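Local atomic coordinates of oligogalacturonate lyase (Vibrio parahaemolyticus RIMD 2210633, PDB entry 3C5M), a protein that probably cleaves oligogalacturonides, the short fragments of pectin, by beta-elimination, and binds a manganese ion on a seven-bladed beta-propeller. Residues Trp342-Asp346 against Gly347-Ile351; Ala159-His163 against Thr164-Cys168; Phe244-Pro247 against Asp248-Met252; Ser357-Pro360 against Asn361-Val365. All blocks are in the same frame, centred on the assembly; numbering follows the deposited sequence.

Interaction 1: residues Trp342-Asp346 against Gly347-Ile351. With MN (manganese (II) ion), chain D.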
loop_
_atom_site.group_PDB
_atom_site.type_symbol
_atom_site.label_atom_id
_atom_site.label_comp_id
_atom_site.label_asym_id
_atom_site.label_seq_id
_atom_site.Cartn_x
_atom_site.Cartn_y
_atom_site.Cartn_z
ATOM N N TRP A 342 -2.020 17.620 1.030
ATOM C CA TRP A 342 -2.589 16.499 1.766
ATOM C C TRP A 342 -4.040 16.659 2.232
ATOM O O TRP A 342 -4.415 16.161 3.292
ATOM C CB TRP A 342 -1.692 16.176 2.949
ATOM C CG TRP A 342 -0.270 16.018 2.544
ATOM C CD1 TRP A 342 0.607 17.013 2.218
ATOM C CD2 TRP A 342 0.450 14.790 2.425
ATOM N NE1 TRP A 342 1.835 16.477 1.907
ATOM C CE2 TRP A 342 1.765 15.116 2.026
ATOM C CE3 TRP A 342 0.111 13.442 2.615
ATOM C CZ2 TRP A 342 2.743 14.146 1.819
ATOM C CZ3 TRP A 342 1.082 12.476 2.408
ATOM C CH2 TRP A 342 2.387 12.835 2.013
ATOM N N ASP A 343 -4.856 17.332 1.427
ATOM C CA ASP A 343 -6.262 17.566 1.743
ATOM C C ASP A 343 -7.087 16.292 1.692
ATOM O O ASP A 343 -6.696 15.309 1.077
ATOM C CB ASP A 343 -6.851 18.579 0.762
ATOM C CG ASP A 343 -6.256 19.962 0.920
ATOM O OD1 ASP A 343 -6.540 20.818 0.057
ATOM O OD2 ASP A 343 -5.518 20.191 1.906
ATOM N N VAL A 344 -8.235 16.321 2.349
ATOM C CA VAL A 344 -9.116 15.173 2.356
ATOM C C VAL A 344 -10.286 15.446 1.429
ATOM O O VAL A 344 -11.111 16.312 1.697
ATOM C CB VAL A 344 -9.647 14.881 3.766
ATOM C CG1 VAL A 344 -8.505 14.434 4.661
ATOM C CG2 VAL A 344 -10.292 16.125 4.340
ATOM N N LEU A 345 -10.346 14.714 0.326
ATOM C CA LEU A 345 -11.421 14.877 -0.634
ATOM C C LEU A 345 -12.614 13.991 -0.291
ATOM O O LEU A 345 -12.498 12.765 -0.261
ATOM C CB LEU A 345 -10.919 14.536 -2.034
ATOM C CG LEU A 345 -10.357 15.673 -2.884
ATOM C CD1 LEU A 345 -11.501 16.546 -3.354
ATOM C CD2 LEU A 345 -9.336 16.479 -2.090
ATOM N N ASP A 346 -13.761 14.615 -0.042
ATOM C CA ASP A 346 -14.984 13.891 0.288
ATOM C C ASP A 346 -14.746 12.836 1.341
ATOM O O ASP A 346 -15.158 11.685 1.174
ATOM C CB ASP A 346 -15.556 13.209 -0.945
ATOM C CG ASP A 346 -15.769 14.166 -2.079
ATOM O OD1 ASP A 346 -14.764 14.722 -2.585
ATOM O OD2 ASP A 346 -16.944 14.363 -2.462
ATOM N N GLY A 347 -14.072 13.225 2.419
ATOM C CA GLY A 347 -13.809 12.290 3.495
ATOM C C GLY A 347 -12.706 11.304 3.182
ATOM O O GLY A 347 -12.227 10.625 4.085
ATOM N N ASP A 348 -12.305 11.211 1.916
ATOM C CA ASP A 348 -11.235 10.291 1.518
ATOM C C ASP A 348 -9.895 10.956 1.785
ATOM O O ASP A 348 -9.554 11.939 1.143
ATOM C CB ASP A 348 -11.324 9.968 0.030
ATOM C CG ASP A 348 -10.477 8.781 -0.350
ATOM O OD1 ASP A 348 -9.463 8.538 0.349
ATOM O OD2 ASP A 348 -10.816 8.095 -1.345
ATOM N N ARG A 349 -9.127 10.413 2.713
ATOM C CA ARG A 349 -7.845 11.004 3.047
ATOM C C ARG A 349 -6.678 10.426 2.260
ATOM O O ARG A 349 -5.611 11.035 2.196
ATOM C CB ARG A 349 -7.577 10.846 4.547
ATOM C CG ARG A 349 -6.252 11.415 5.002
ATOM C CD ARG A 349 -6.033 11.222 6.492
ATOM N NE ARG A 349 -5.881 12.489 7.199
ATOM C CZ ARG A 349 -6.891 13.256 7.595
ATOM N NH1 ARG A 349 -8.141 12.884 7.359
ATOM N NH2 ARG A 349 -6.653 14.403 8.216
ATOM N N GLN A 350 -6.881 9.270 1.645
ATOM C CA GLN A 350 -5.803 8.625 0.908
ATOM C C GLN A 350 -5.611 9.019 -0.556
ATOM O O GLN A 350 -4.487 8.975 -1.046
ATOM C CB GLN A 350 -5.932 7.092 1.001
ATOM C CG GLN A 350 -5.733 6.474 2.399
ATOM C CD GLN A 350 -4.314 6.634 2.969
ATOM O OE1 GLN A 350 -3.317 6.292 2.327
ATOM N NE2 GLN A 350 -4.231 7.145 4.195
ATOM N N ILE A 351 -6.668 9.398 -1.271
ATOM C CA ILE A 351 -6.499 9.750 -2.695
ATOM C C ILE A 351 -5.399 10.753 -2.928
ATOM O O ILE A 351 -4.709 10.727 -3.949
ATOM C CB ILE A 351 -7.754 10.370 -3.306
ATOM C CG1 ILE A 351 -8.610 10.974 -2.202
ATOM C CG2 ILE A 351 -8.499 9.346 -4.138
ATOM C CD1 ILE A 351 -9.958 11.393 -2.698
HETATM MN MN MN D . -1.083 6.712 2.607
HETATM O O HOH W 1 -1.387 6.781 4.844
#

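Interaction 2: residues Ala159-His163 against Thr164-Cys168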
loop_
_atom_site.group_PDB
_atom_site.type_symbol
_atom_site.label_atom_id
_atom_site.label_comp_id
_atom_site.label_asym_id
_atom_site.label_seq_id
_atom_site.Cartn_x
_atom_site.Cartn_y
_atom_site.Cartn_z
ATOM N N ALA A 159 -8.572 6.063 19.835
ATOM C CA ALA A 159 -8.057 5.484 21.068
ATOM C C ALA A 159 -9.182 4.747 21.782
ATOM O O ALA A 159 -8.968 3.685 22.360
ATOM C CB ALA A 159 -7.484 6.569 21.959
ATOM N N GLU A 160 -10.384 5.311 21.726
ATOM C CA GLU A 160 -11.560 4.715 22.349
ATOM C C GLU A 160 -11.763 3.274 21.888
ATOM O O GLU A 160 -11.925 2.365 22.703
ATOM C CB GLU A 160 -12.798 5.560 22.012
ATOM C CG GLU A 160 -14.105 4.780 21.821
ATOM C CD GLU A 160 -14.586 4.088 23.088
ATOM O OE1 GLU A 160 -15.620 3.384 23.026
ATOM O OE2 GLU A 160 -13.935 4.248 24.142
ATOM N N PHE A 161 -11.756 3.073 20.576
ATOM C CA PHE A 161 -11.941 1.749 19.996
ATOM C C PHE A 161 -10.838 0.792 20.432
ATOM O O PHE A 161 -11.084 -0.384 20.681
ATOM C CB PHE A 161 -11.942 1.838 18.477
ATOM C CG PHE A 161 -12.184 0.530 17.808
ATOM C CD1 PHE A 161 -13.440 -0.073 17.874
ATOM C CD2 PHE A 161 -11.161 -0.113 17.118
ATOM C CE1 PHE A 161 -13.680 -1.308 17.255
ATOM C CE2 PHE A 161 -11.385 -1.347 16.495
ATOM C CZ PHE A 161 -12.650 -1.948 16.562
ATOM N N TYR A 162 -9.617 1.305 20.519
ATOM C CA TYR A 162 -8.482 0.486 20.915
ATOM C C TYR A 162 -8.676 -0.134 22.284
ATOM O O TYR A 162 -8.348 -1.301 22.497
ATOM C CB TYR A 162 -7.207 1.321 20.918
ATOM C CG TYR A 162 -6.044 0.645 21.594
ATOM C CD1 TYR A 162 -5.766 0.866 22.939
ATOM C CD2 TYR A 162 -5.211 -0.212 20.880
ATOM C CE1 TYR A 162 -4.674 0.251 23.555
ATOM C CE2 TYR A 162 -4.124 -0.832 21.485
ATOM C CZ TYR A 162 -3.859 -0.595 22.818
ATOM O OH TYR A 162 -2.764 -1.197 23.396
ATOM N N HIS A 163 -9.205 0.660 23.208
ATOM C CA HIS A 163 -9.435 0.205 24.568
ATOM C C HIS A 163 -10.618 -0.750 24.680
ATOM O O HIS A 163 -10.687 -1.551 25.615
ATOM C CB HIS A 163 -9.647 1.405 25.498
ATOM C CG HIS A 163 -8.412 2.220 25.726
ATOM N ND1 HIS A 163 -7.244 1.677 26.217
ATOM C CD2 HIS A 163 -8.162 3.537 25.534
ATOM C CE1 HIS A 163 -6.328 2.623 26.316
ATOM N NE2 HIS A 163 -6.859 3.762 25.907
ATOM N N THR A 164 -11.546 -0.680 23.731
ATOM C CA THR A 164 -12.709 -1.555 23.774
ATOM C C THR A 164 -12.305 -3.001 23.487
ATOM O O THR A 164 -13.151 -3.897 23.458
ATOM C CB THR A 164 -13.805 -1.099 22.759
ATOM O OG1 THR A 164 -15.082 -1.600 23.178
ATOM C CG2 THR A 164 -13.516 -1.627 21.364
ATOM N N ASN A 165 -11.003 -3.216 23.294
ATOM C CA ASN A 165 -10.461 -4.539 22.997
ATOM C C ASN A 165 -11.421 -5.358 22.158
ATOM O O ASN A 165 -11.979 -6.344 22.626
ATOM C CB ASN A 165 -10.144 -5.290 24.292
ATOM C CG ASN A 165 -8.827 -4.858 24.908
ATOM O OD1 ASN A 165 -8.678 -3.723 25.356
ATOM N ND2 ASN A 165 -7.858 -5.766 24.920
ATOM N N PRO A 166 -11.618 -4.963 20.897
ATOM C CA PRO A 166 -12.516 -5.647 19.969
ATOM C C PRO A 166 -11.925 -6.970 19.512
ATOM O O PRO A 166 -10.708 -7.085 19.365
ATOM C CB PRO A 166 -12.630 -4.652 18.825
ATOM C CG PRO A 166 -11.229 -4.121 18.760
ATOM C CD PRO A 166 -10.906 -3.868 20.215
ATOM N N THR A 167 -12.785 -7.960 19.297
ATOM C CA THR A 167 -12.351 -9.270 18.850
ATOM C C THR A 167 -12.183 -9.261 17.333
ATOM O O THR A 167 -13.147 -9.063 16.583
ATOM C CB THR A 167 -13.369 -10.359 19.268
ATOM O OG1 THR A 167 -13.163 -11.544 18.490
ATOM C CG2 THR A 167 -14.779 -9.871 19.056
ATOM N N CYS A 168 -10.943 -9.462 16.900
ATOM C CA CYS A 168 -10.582 -9.474 15.488
ATOM C C CYS A 168 -9.944 -10.800 15.123
ATOM O O CYS A 168 -9.324 -11.451 15.957
ATOM C CB CYS A 168 -9.576 -8.365 15.192
ATOM S SG CYS A 168 -10.176 -6.709 15.483
#

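Interaction 3: residues Phe244-Pro247 against Asp248-Met252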
loop_
_atom_site.group_PDB
_atom_site.type_symbol
_atom_site.label_atom_id
_atom_site.label_comp_id
_atom_site.label_asym_id
_atom_site.label_seq_id
_atom_site.Cartn_x
_atom_site.Cartn_y
_atom_site.Cartn_z
ATOM N N PHE A 244 6.727 -3.053 6.178
ATOM C CA PHE A 244 6.359 -3.606 4.891
ATOM C C PHE A 244 7.400 -4.642 4.445
ATOM O O PHE A 244 8.597 -4.476 4.659
ATOM C CB PHE A 244 6.226 -2.481 3.854
ATOM C CG PHE A 244 7.535 -1.875 3.435
ATOM C CD1 PHE A 244 8.231 -2.387 2.344
ATOM C CD2 PHE A 244 8.081 -0.803 4.137
ATOM C CE1 PHE A 244 9.450 -1.841 1.956
ATOM C CE2 PHE A 244 9.305 -0.248 3.760
ATOM C CZ PHE A 244 9.990 -0.762 2.669
ATOM N N TRP A 245 6.924 -5.726 3.850
ATOM C CA TRP A 245 7.798 -6.774 3.372
ATOM C C TRP A 245 8.540 -6.243 2.170
ATOM O O TRP A 245 7.966 -5.533 1.348
ATOM C CB TRP A 245 6.984 -7.996 2.939
ATOM C CG TRP A 245 6.545 -8.885 4.048
ATOM C CD1 TRP A 245 5.264 -9.236 4.361
ATOM C CD2 TRP A 245 7.386 -9.545 4.991
ATOM N NE1 TRP A 245 5.255 -10.074 5.445
ATOM C CE2 TRP A 245 6.547 -10.281 5.857
ATOM C CE3 TRP A 245 8.769 -9.587 5.195
ATOM C CZ2 TRP A 245 7.049 -11.055 6.914
ATOM C CZ3 TRP A 245 9.267 -10.354 6.245
ATOM C CH2 TRP A 245 8.408 -11.076 7.090
ATOM N N ILE A 246 9.822 -6.558 2.070
ATOM C CA ILE A 246 10.569 -6.138 0.903
ATOM C C ILE A 246 10.141 -7.156 -0.153
ATOM O O ILE A 246 10.119 -8.346 0.112
ATOM C CB ILE A 246 12.055 -6.222 1.156
ATOM C CG1 ILE A 246 12.428 -5.223 2.251
ATOM C CG2 ILE A 246 12.817 -5.957 -0.134
ATOM C CD1 ILE A 246 13.887 -5.185 2.554
ATOM N N PRO A 247 9.770 -6.692 -1.353
ATOM C CA PRO A 247 9.322 -7.539 -2.465
ATOM C C PRO A 247 9.926 -8.956 -2.576
ATOM O O PRO A 247 9.191 -9.929 -2.710
ATOM C CB PRO A 247 9.620 -6.669 -3.682
ATOM C CG PRO A 247 9.263 -5.314 -3.176
ATOM C CD PRO A 247 9.912 -5.291 -1.798
ATOM N N ASP A 248 11.250 -9.072 -2.526
ATOM C CA ASP A 248 11.880 -10.377 -2.637
ATOM C C ASP A 248 11.709 -11.223 -1.365
ATOM O O ASP A 248 12.077 -12.397 -1.339
ATOM C CB ASP A 248 13.372 -10.228 -2.988
ATOM C CG ASP A 248 14.196 -9.636 -1.852
ATOM O OD1 ASP A 248 13.598 -9.289 -0.805
ATOM O OD2 ASP A 248 15.442 -9.515 -2.005
ATOM N N GLY A 249 11.147 -10.630 -0.316
ATOM C CA GLY A 249 10.941 -11.352 0.929
ATOM C C GLY A 249 12.175 -11.460 1.810
ATOM O O GLY A 249 12.167 -12.184 2.806
ATOM N N SER A 250 13.227 -10.722 1.463
ATOM C CA SER A 250 14.482 -10.768 2.203
ATOM C C SER A 250 14.362 -10.298 3.641
ATOM O O SER A 250 15.106 -10.755 4.506
ATOM C CB SER A 250 15.565 -9.944 1.486
ATOM O OG SER A 250 15.402 -8.542 1.664
ATOM N N ALA A 251 13.433 -9.388 3.910
ATOM C CA ALA A 251 13.269 -8.889 5.269
ATOM C C ALA A 251 12.028 -8.028 5.460
ATOM O O ALA A 251 11.331 -7.700 4.502
ATOM C CB ALA A 251 14.512 -8.100 5.678
HETATM N N MSE A 252 11.760 -7.673 6.712
HETATM C CA MSE A 252 10.627 -6.821 7.061
HETATM C C MSE A 252 11.194 -5.445 7.375
HETATM O O MSE A 252 11.766 -5.249 8.440
HETATM C CB MSE A 252 9.914 -7.358 8.304
HETATM C CG MSE A 252 8.781 -6.478 8.835
HETATM SE SE MSE A 252 7.192 -6.480 7.730
HETATM C CE MSE A 252 6.214 -7.947 8.554
#

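Interaction 4: residues Ser357-Pro360 against Asn361-Val365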
loop_
_atom_site.group_PDB
_atom_site.type_symbol
_atom_site.label_atom_id
_atom_site.label_comp_id
_atom_site.label_asym_id
_atom_site.label_seq_id
_atom_site.Cartn_x
_atom_site.Cartn_y
_atom_site.Cartn_z
ATOM N N SER A 357 6.039 4.416 -5.515
ATOM C CA SER A 357 6.363 3.025 -5.716
ATOM C C SER A 357 7.291 2.967 -6.925
ATOM O O SER A 357 7.167 3.772 -7.860
ATOM C CB SER A 357 5.076 2.247 -5.988
ATOM O OG SER A 357 5.339 1.003 -6.607
ATOM N N PHE A 358 8.220 2.023 -6.921
ATOM C CA PHE A 358 9.140 1.914 -8.044
ATOM C C PHE A 358 8.506 1.189 -9.219
ATOM O O PHE A 358 7.601 0.376 -9.046
ATOM C CB PHE A 358 10.430 1.191 -7.632
ATOM C CG PHE A 358 11.408 2.064 -6.895
ATOM C CD1 PHE A 358 11.533 1.987 -5.509
ATOM C CD2 PHE A 358 12.196 2.974 -7.586
ATOM C CE1 PHE A 358 12.431 2.808 -4.834
ATOM C CE2 PHE A 358 13.088 3.792 -6.919
ATOM C CZ PHE A 358 13.205 3.708 -5.543
ATOM N N THR A 359 8.974 1.501 -10.418
ATOM C CA THR A 359 8.463 0.862 -11.618
ATOM C C THR A 359 9.146 -0.508 -11.640
ATOM O O THR A 359 10.202 -0.675 -11.028
ATOM C CB THR A 359 8.849 1.674 -12.853
ATOM O OG1 THR A 359 8.303 1.057 -14.013
ATOM C CG2 THR A 359 10.359 1.735 -12.997
ATOM N N PRO A 360 8.561 -1.502 -12.338
ATOM C CA PRO A 360 9.161 -2.843 -12.391
ATOM C C PRO A 360 10.648 -2.959 -12.739
ATOM O O PRO A 360 11.247 -4.002 -12.504
ATOM C CB PRO A 360 8.257 -3.600 -13.374
ATOM C CG PRO A 360 7.671 -2.520 -14.212
ATOM C CD PRO A 360 7.374 -1.440 -13.205
ATOM N N ASN A 361 11.262 -1.908 -13.270
ATOM C CA ASN A 361 12.684 -1.990 -13.608
ATOM C C ASN A 361 13.458 -0.824 -13.004
ATOM O O ASN A 361 14.612 -0.590 -13.367
ATOM C CB ASN A 361 12.873 -1.947 -15.110
ATOM C CG ASN A 361 12.474 -0.617 -15.669
ATOM O OD1 ASN A 361 13.271 0.055 -16.331
ATOM N ND2 ASN A 361 11.229 -0.199 -15.376
ATOM N N ASP A 362 12.803 -0.075 -12.120
ATOM C CA ASP A 362 13.424 1.054 -11.432
ATOM C C ASP A 362 13.778 2.270 -12.270
ATOM O O ASP A 362 14.586 3.098 -11.854
ATOM C CB ASP A 362 14.679 0.575 -10.717
ATOM C CG ASP A 362 14.401 -0.571 -9.807
ATOM O OD1 ASP A 362 15.363 -1.216 -9.342
ATOM O OD2 ASP A 362 13.205 -0.831 -9.563
ATOM N N ASP A 363 13.195 2.395 -13.450
ATOM C CA ASP A 363 13.516 3.556 -14.246
ATOM C C ASP A 363 12.591 4.716 -13.868
ATOM O O ASP A 363 12.795 5.849 -14.293
ATOM C CB ASP A 363 13.414 3.232 -15.742
ATOM C CG ASP A 363 12.037 2.771 -16.139
ATOM O OD1 ASP A 363 11.077 3.085 -15.400
ATOM O OD2 ASP A 363 11.905 2.113 -17.193
ATOM N N GLY A 364 11.581 4.439 -13.056
ATOM C CA GLY A 364 10.677 5.498 -12.665
ATOM C C GLY A 364 9.959 5.254 -11.354
ATOM O O GLY A 364 10.046 4.168 -10.782
ATOM N N VAL A 365 9.267 6.284 -10.877
ATOM C CA VAL A 365 8.510 6.216 -9.648
ATOM C C VAL A 365 7.117 6.727 -9.959
ATOM O O VAL A 365 6.952 7.839 -10.472
ATOM C CB VAL A 365 9.110 7.091 -8.546
ATOM C CG1 VAL A 365 8.142 7.180 -7.374
ATOM C CG2 VAL A 365 10.425 6.506 -8.080
#

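Interaction 1: residues Trp342-Asp346 against Gly347-Ile351
The guanidinium of Arg-349 carries CG1 of Val-344 over one of its faces, the methyl lying toward the rim of the group and nearest to NH1, with 3.1 Å between Val-344 CG1 and Arg-349 NH1. The arginine leaves the backbone extended, with CG anti to its own N (chi1 179°), then bends at chi3 (-119°), which brings the flat group back across the valine. The two residues flank a type I' beta turn from Leu-345 to Asp-348, part of the long loop between strands 334-337 and 357-358. Asp-348 N donates to Leu-345 O over 2.7 Å, arriving from above the carbonyl plane; the return bond from Leu-345 N to Asp-348 O, at 3.0 Å, is weak. Gly-347 takes up a positive phi at the second corner. Beyond the turn, CD1 of Ile-351 packs on CB of Leu-345 at 3.4 Å, where the buried isoleucine meets the partly exposed leucine. The carboxylate of Asp-348 forms an Asx turn: its OD1 accepts from Gln-350 N at 3.0 Å and, weakly, from Ile-351 N. Asp-348, in the second shell, thus helps to hold the backbone at Gln-350. His-287, His-353 and His-355 complete the protein ligands of the site, to which Gln-350 contributes OE1 at 2.3 Å from the manganese ion.

Interaction 2: residues Ala159-His163 against Thr164-Cys168
Apolar contact between Phe-161 and Pro-166 joins the last turn of helix 155-163 to the loop leading into strand 168-174. With CG anti to the backbone N (chi1 -178°), the phenyl ring reaches forward past the end of the helix, and the proline ring lies obliquely across it. Phe-161 CZ comes within 3.4 Å of Pro-166 CG, while Pro-166 CD stands over a face of the ring. Trp-189 meets the same phenyl ring edge-to-face.

Backbone hydrogen bonding fades over the same residues. Inside the helix, His-163 N still reaches Ala-159 O at 3.2 Å; one residue later, Thr-164 N is shared between weak bonds to Glu-160 O and Phe-161 O, and Asn-165 N makes a long, weak one to Tyr-162 O. The places of Phe-161 O and Asn-165 N are less sure in the model. Asn-165 leaves helical angles with positive phi (34°), ending the helix before Pro-166.

Among the aromatic groups, Tyr-162 CD1 sits 3.7 Å above the imidazole plane of His-163, toward its rim, and His-163 CE1 lies in the plane of the tyrosine ring at its edge.

The helix exit is thus held jointly by the phenylalanine-proline contact and several weak backbone bonds, and Pro-166, lacking an N-H, cannot continue the helical bonding.

Interaction 3: residues Phe244-Pro247 against Asp248-Met252
Selenomethionine Met-252 lies across one face of the Trp-245 indole, and the two form the tight, buried end of this contact. The selenium stands 4.2 Å from the centroid of the six-membered ring of Trp-245, close to its normal, in a Met-aromatic arrangement. The terminal methyl follows in a CH-pi contact, Met-252 CE being 3.8 Å from that same centroid. Two bends, at chi2 (72°) and chi3, bring SE and CE of Met-252 over the indole face. At the ring's edge, near its plane, Ala-251 O approaches Trp-245 CE3 to 3.3 Å. That carbonyl also accepts from Ile-246 N at 3.1 Å in a nearly straight bond (165°). The indole NE1 is satisfied by Ile-194 O in the neighbouring blade strand 190-196, and Leu-220 touches both large side chains.

The turn is more polar and reaches solvent at Ser-250, while Pro-247 and Asp-248 rest on Phe-292. Ile-246 still turns inward, its CG2 3.5 Å from Asp-248 OD1, and its CD1 lies 3.8 Å from OG of Ser-250. Here one backbone bond and one side-chain bond hold the chain: Gly-249 N donates to Ile-246 O, closing a type I turn, and Asp-248 OD1 accepts from Ser-250 N at 2.7 Å, from above the carboxylate plane, in an Asx turn. Gly-249, the last residue of the type I turn, has positive phi (80°).

That turn, flanked by the antiparallel non-hydrogen-bonded pair Trp-245 and Met-252, makes this the hairpin that connects strands 238-245 and 252-258, the first two of a four-stranded propeller blade.

Interaction 4: residues Ser357-Pro360 against Asn361-Val365
A beta hairpin joins short strand 357-358 to strand 364-369 in a blade of the propeller, and its turn is of type I, running from Thr-359 to Asp-362. Asp-362 N closes that turn on Thr-359 O at 2.9 Å, coming in from above the carbonyl plane, and Asp-362 itself takes positive phi (68°). One step further, Thr-359 N donates to Gly-364 O, also over 2.9 Å. Phe-358 and Val-365 then form an antiparallel non-hydrogen-bonded pair, beside which Val-365 CA makes a C-H...O contact of 3.3 Å to Ser-357 O.

Both side chains of the pair lie on the same side of the sheet. The Phe-358 ring and the valine cross at a slant, with Phe-358 CE2 4.0 Å from Val-365 CG2. CG1 of Val-365, anti to its backbone N (chi1 170°), instead rests 3.6 Å from Ser-357 O. The turn is more polar. Thr-359 points into the hairpin, though the place of its methyl is doubtful; its hydroxyl makes no hydrogen bond to the amide of Asn-361. Asp-362 curls back so that OD2 passes 3.9 Å from Phe-358 CB, while that oxygen is hydrogen-bonded to Asn-291 ND2 of an adjoining loop.

Phe-358 packs on Leu-296 and Val-298 of strand 296-301 in the next blade, Val-365 on Val-298. In its own sheet, strand 357-358 is one of the two outer strands, and strand 364-369 is flanked on its other side by 376-381, to which Val-365 bonds at Ala-380; beyond lie the N-terminal strands 22-25 and 12-15, which complete this blade from the other end of the chain.

How the interactions relate
All four contacts are local, three round turns and one at the end of a helix, but they differ in burial. Interaction 3 is buried, interactions 2 and 4 are partly so, and interaction 1 lies at the surface; it alone carries a manganese ligand. Interactions 3 and 4 are equivalent hairpin connections in different blades, their centres about 17 Å apart, each with a type I turn, though selenium and indole pack in one and phenyl and valine in the other. Interaction 2 ends the helix 155-163, about 38 Å between centres from interaction 4 and across the chain's centre from it. Asx turns recur in interactions 1 and 3, whereas interaction 2 combines apolar contact with weak backbone bonds.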